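Local coordinates for kelch domain-containing protein (Colletotrichum graminicola M1.001, PDB 5C86) that oxidises alcohols as a fungal copper-dependent oxidase of the AA5 family, related to galactose oxidase, at residues 385-390 / 403-408. Numbering follows the deposited sequence.
Sequences PVIQSL and ITMQDA
I403 lays its CG1 branch beside CD2 of L390, 3.8 Å away, where strands 387-390 and 400-405 pair antiparallel through a classic beta bulge in the C-terminal early-set domain. Its CG2 meets CG2 of I387, so both branches of this beta-branched residue serve the apolar face, which L463 of strand 459-466 helps to close. T404 sits opposite the bulge. Its carbonyl oxygen accepts two N-H groups, from Q388 N at 2.7 Å and, in the carbonyl plane on a lone pair, from S389 N at 3.1 Å. The helix-like backbone of Q388 (psi -37°) lets consecutive amides converge there, while T404 N returns a bond to S389 O. Threonine, beta-branched yet polar, suits this partly exposed face: a water bridges S389 OG and T404 OG1, and the threonine hydroxyl also bonds S444. M405 suits the buried side because its flexible chain folds back: with chi2 and chi3 both near -60°, SD packs on I387 CG1 and CE reaches P385 CB, 3.9 Å away. Q406 N donates to V386 O, and the long side chain of Q406 suits an exposed site, crossing V386 with OE1 3.7 Å from V386 CB. D407 brings a carboxylate to one water, which accepts from V386 N and D407 N and donates to D407 OD2 at 2.6 Å.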
# COMPACT_ATOMS: atom_id res chain seq x y z
N PRO A 385 -7.70 4.86 23.86
CA PRO A 385 -6.50 5.19 24.60
C PRO A 385 -5.65 6.22 23.86
O PRO A 385 -5.91 6.52 22.68
CB PRO A 385 -5.82 3.81 24.71
CG PRO A 385 -6.21 3.10 23.48
CD PRO A 385 -7.61 3.59 23.13
N VAL A 386 -4.67 6.80 24.54
CA VAL A 386 -3.81 7.85 24.02
C VAL A 386 -2.31 7.51 24.34
O VAL A 386 -1.99 7.27 25.49
CB VAL A 386 -4.17 9.19 24.65
CG1 VAL A 386 -3.22 10.28 24.21
CG2 VAL A 386 -5.65 9.57 24.29
N ILE A 387 -1.46 7.61 23.32
CA ILE A 387 -0.01 7.59 23.56
C ILE A 387 0.42 8.98 23.96
O ILE A 387 0.28 9.93 23.13
CB ILE A 387 0.77 7.12 22.32
CG1 ILE A 387 0.33 5.73 22.01
CG2 ILE A 387 2.31 7.27 22.57
CD1 ILE A 387 0.97 5.18 20.73
N GLN A 388 0.89 9.08 25.23
CA GLN A 388 1.41 10.29 25.88
C GLN A 388 2.87 10.58 25.50
O GLN A 388 3.27 11.73 25.31
CB GLN A 388 1.33 10.15 27.42
CG GLN A 388 1.77 11.45 28.13
CD GLN A 388 1.93 11.28 29.63
OE1 GLN A 388 1.67 10.22 30.18
NE2 GLN A 388 2.38 12.34 30.30
N SER A 389 3.67 9.54 25.35
CA SER A 389 5.05 9.77 24.90
C SER A 389 5.65 8.55 24.16
O SER A 389 5.18 7.44 24.35
CB SER A 389 5.92 10.22 26.09
OG SER A 389 6.11 9.19 27.03
N LEU A 390 6.65 8.79 23.32
CA LEU A 390 7.59 7.73 22.88
C LEU A 390 8.96 8.17 23.36
O LEU A 390 9.32 9.38 23.35
CB LEU A 390 7.64 7.59 21.39
CG LEU A 390 6.37 7.22 20.69
CD1 LEU A 390 6.61 7.05 19.22
CD2 LEU A 390 5.77 5.91 21.25
N ILE A 403 6.79 3.29 25.27
CA ILE A 403 5.54 3.92 24.90
C ILE A 403 4.87 4.25 26.21
O ILE A 403 4.60 3.32 26.97
CB ILE A 403 4.68 2.98 24.08
CG1 ILE A 403 5.41 2.47 22.84
CG2 ILE A 403 3.33 3.68 23.74
CD1 ILE A 403 5.08 1.08 22.43
N THR A 404 4.55 5.50 26.46
CA THR A 404 3.81 5.81 27.74
C THR A 404 2.38 6.19 27.36
O THR A 404 2.18 7.10 26.58
CB THR A 404 4.48 6.98 28.41
OG1 THR A 404 5.85 6.63 28.68
CG2 THR A 404 3.79 7.29 29.72
N MET A 405 1.45 5.44 27.90
CA MET A 405 0.01 5.60 27.70
C MET A 405 -0.52 6.56 28.71
O MET A 405 -0.08 6.58 29.87
CB MET A 405 -0.71 4.27 27.78
CG MET A 405 -0.15 3.19 26.84
SD MET A 405 -0.12 3.73 25.10
CE MET A 405 -1.89 3.93 24.86
N GLN A 406 -1.55 7.28 28.31
CA GLN A 406 -2.24 8.23 29.20
C GLN A 406 -2.89 7.56 30.39
O GLN A 406 -2.78 8.09 31.54
CB GLN A 406 -3.24 9.01 28.37
CG GLN A 406 -4.00 10.08 29.19
CD GLN A 406 -4.98 10.75 28.26
OE1 GLN A 406 -4.58 11.54 27.48
NE2 GLN A 406 -6.19 10.27 28.20
N ASP A 407 -3.57 6.44 30.15
CA ASP A 407 -4.39 5.72 31.11
C ASP A 407 -3.78 4.32 31.35
O ASP A 407 -3.45 3.60 30.42
CB ASP A 407 -5.82 5.52 30.58
CG ASP A 407 -6.36 6.75 29.83
OD1 ASP A 407 -6.63 7.72 30.59
OD2 ASP A 407 -6.44 6.80 28.51
N ALA A 408 -3.73 3.85 32.58
CA ALA A 408 -3.27 2.47 32.87
C ALA A 408 -4.14 1.46 32.26
O ALA A 408 -5.35 1.61 32.20
CB ALA A 408 -3.20 2.25 34.39
O HOH W 1 -4.50 5.58 27.35
O HOH W 2 7.81 6.96 26.71